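PDB 2WAD: penicillin-binding protein 2B from Streptococcus pneumoniae, which is a transpeptidase that forms peptide cross-links between glycan strands of cell wall peptidoglycan, working within the elongasome that builds peripheral peptidoglycan. Local coordinates for residues 586-591 with 635-640. Residues are numbered along the deposited sequence; the frame is centred on the assembly and turned at random.
Sequences QGFYQV and VAYAPT. Unlike the reference sequence in segment 635-640: Thr640 (reference Ser).
Phe588 reaches out from helix 578-593 to Val635 and Tyr637 on strand 634-638, within the penicillin-binding transpeptidase domain, which has the fold of the serine beta-lactamases. The strand belongs to the antiparallel sheet of this fold and pairs with strand 613-616, outermost in the sheet within this chain, whose Lys615, probably of the K(T/S)G motif, also touches Phe588; the helix borders that edge. With 8.1 Å between Phe588 CA and Ala636 CA, helix and strand meet through side chains alone, and no hydrogen bond links the two segments.

The Phe588 ring gives most to the contact. With CG anti to the carbonyl carbon (chi1 -82°), the ring swings out beside the backbone N and presents its CD2-CE2 side to the strand. Phe588 CE2 meets the methyl Val635 CG2 at 4.1 Å, and the Val635 side chain is about 9 Å from that of Ser386, the probable acyl-ester nucleophile. Phe588 CD2 lies 4.0 Å from Tyr637 CE2. The Phe588 and Tyr637 side chains run at about a right angle to each other, and Tyr637 OH lies 4.2 Å from Phe588 CB. Tyr637 gets there from the position between its own backbone N and carbonyl carbon (chi1 58°). Ile535 and Val532 of helix 525-536 extend this apolar cluster, Ile535 against Phe588 and Val532 against Val635 and Tyr637.

A second, more peripheral patch forms beyond the cis peptide bond before Pro639, where the side chains of Thr640 and Tyr589 cross at about a right angle. Thr640 CG2 comes obliquely to the Tyr589 ring, 3.9 Å from Tyr589 CD1. Beside this methyl, Thr640 OG1 is hydrogen-bonded to Ser611 OG and Ser613 OG and lies in the plane of the Tyr589 ring, at its edge, with Thr640 OG1 4.0 Å from Tyr589 CD1.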
loop_
_atom_site.group_PDB
_atom_site.type_symbol
_atom_site.label_atom_id
_atom_site.label_comp_id
_atom_site.label_asym_id
_atom_site.label_seq_id
_atom_site.Cartn_x
_atom_site.Cartn_y
_atom_site.Cartn_z
ATOM N N GLN A 586 6.118 -21.770 24.480
ATOM C CA GLN A 586 5.393 -22.545 25.496
ATOM C C GLN A 586 4.313 -21.664 26.125
ATOM O O GLN A 586 3.208 -22.131 26.390
ATOM C CB GLN A 586 6.352 -23.112 26.564
ATOM C CG GLN A 586 5.738 -24.042 27.615
ATOM C CD GLN A 586 5.214 -25.373 27.054
ATOM O OE1 GLN A 586 5.703 -25.872 26.042
ATOM N NE2 GLN A 586 4.219 -25.952 27.719
ATOM N N GLY A 587 4.609 -20.387 26.344
ATOM C CA GLY A 587 3.584 -19.482 26.844
ATOM C C GLY A 587 2.396 -19.326 25.907
ATOM O O GLY A 587 1.246 -19.403 26.332
ATOM N N PHE A 588 2.663 -19.084 24.627
ATOM C CA PHE A 588 1.588 -18.959 23.627
ATOM C C PHE A 588 0.815 -20.271 23.489
ATOM O O PHE A 588 -0.368 -20.292 23.127
ATOM C CB PHE A 588 2.116 -18.522 22.247
ATOM C CG PHE A 588 2.327 -17.035 22.101
ATOM C CD1 PHE A 588 2.789 -16.266 23.160
ATOM C CD2 PHE A 588 2.062 -16.397 20.893
ATOM C CE1 PHE A 588 3.006 -14.890 23.029
ATOM C CE2 PHE A 588 2.257 -15.009 20.761
ATOM C CZ PHE A 588 2.731 -14.269 21.839
ATOM N N TYR A 589 1.487 -21.380 23.752
ATOM C CA TYR A 589 0.819 -22.670 23.626
ATOM C C TYR A 589 -0.139 -22.906 24.793
ATOM O O TYR A 589 -1.252 -23.378 24.596
ATOM C CB TYR A 589 1.832 -23.816 23.543
ATOM C CG TYR A 589 1.167 -25.185 23.531
ATOM C CD1 TYR A 589 0.713 -25.762 22.342
ATOM C CD2 TYR A 589 0.973 -25.893 24.716
ATOM C CE1 TYR A 589 0.099 -26.992 22.333
ATOM C CE2 TYR A 589 0.364 -27.134 24.715
ATOM C CZ TYR A 589 -0.059 -27.675 23.514
ATOM O OH TYR A 589 -0.668 -28.900 23.470
ATOM N N GLN A 590 0.294 -22.552 26.001
ATOM C CA GLN A 590 -0.520 -22.661 27.207
ATOM C C GLN A 590 -1.664 -21.637 27.288
ATOM O O GLN A 590 -2.650 -21.860 27.984
ATOM C CB GLN A 590 0.387 -22.615 28.454
ATOM C CG GLN A 590 1.317 -23.859 28.606
ATOM C CD GLN A 590 2.058 -23.963 29.949
ATOM O OE1 GLN A 590 1.697 -23.337 30.954
ATOM N NE2 GLN A 590 3.127 -24.751 29.956
ATOM N N VAL A 591 -1.533 -20.507 26.603
ATOM C CA VAL A 591 -2.613 -19.534 26.507
ATOM C C VAL A 591 -3.833 -20.244 25.917
ATOM O O VAL A 591 -4.975 -19.925 26.268
ATOM C CB VAL A 591 -2.227 -18.379 25.538
ATOM C CG1 VAL A 591 -3.458 -17.620 25.053
ATOM C CG2 VAL A 591 -1.231 -17.425 26.197
ATOM N N VAL A 635 -3.464 -12.352 18.634
ATOM C CA VAL A 635 -2.505 -12.837 17.641
ATOM C C VAL A 635 -2.388 -14.360 17.809
ATOM O O VAL A 635 -2.558 -14.870 18.907
ATOM C CB VAL A 635 -1.107 -12.154 17.803
ATOM C CG1 VAL A 635 -1.198 -10.657 17.577
ATOM C CG2 VAL A 635 -0.505 -12.413 19.183
ATOM N N ALA A 636 -2.114 -15.090 16.732
ATOM C CA ALA A 636 -2.051 -16.549 16.779
ATOM C C ALA A 636 -1.205 -17.078 15.626
ATOM O O ALA A 636 -1.078 -16.419 14.598
ATOM C CB ALA A 636 -3.483 -17.143 16.674
ATOM N N TYR A 637 -0.667 -18.285 15.772
ATOM C CA TYR A 637 -0.116 -19.021 14.628
ATOM C C TYR A 637 -0.438 -20.513 14.718
ATOM O O TYR A 637 -0.890 -20.992 15.762
ATOM C CB TYR A 637 1.393 -18.807 14.500
ATOM C CG TYR A 637 2.188 -19.221 15.721
ATOM C CD1 TYR A 637 2.564 -20.545 15.931
ATOM C CD2 TYR A 637 2.532 -18.281 16.695
ATOM C CE1 TYR A 637 3.285 -20.917 17.082
ATOM C CE2 TYR A 637 3.270 -18.635 17.816
ATOM C CZ TYR A 637 3.625 -19.957 18.014
ATOM O OH TYR A 637 4.333 -20.283 19.157
ATOM N N ALA A 638 -0.202 -21.236 13.625
ATOM C CA ALA A 638 -0.589 -22.640 13.500
ATOM C C ALA A 638 -0.050 -23.218 12.197
ATOM O O ALA A 638 0.161 -22.502 11.223
ATOM C CB ALA A 638 -2.133 -22.788 13.523
ATOM N N PRO A 639 0.155 -24.540 12.158
ATOM C CA PRO A 639 0.019 -25.348 13.361
ATOM C C PRO A 639 1.168 -25.139 14.341
ATOM O O PRO A 639 2.278 -24.766 13.950
ATOM C CB PRO A 639 -0.007 -26.788 12.839
ATOM C CG PRO A 639 0.166 -26.734 11.366
ATOM C CD PRO A 639 0.056 -25.313 10.906
ATOM N N THR A 640 0.899 -25.328 15.626
ATOM C CA THR A 640 1.925 -25.087 16.625
ATOM C C THR A 640 3.285 -25.627 16.170
ATOM O O THR A 640 4.289 -24.924 16.233
ATOM C CB THR A 640 1.514 -25.692 17.971
ATOM O OG1 THR A 640 0.342 -25.013 18.441
ATOM C CG2 THR A 640 2.626 -25.574 19.006
#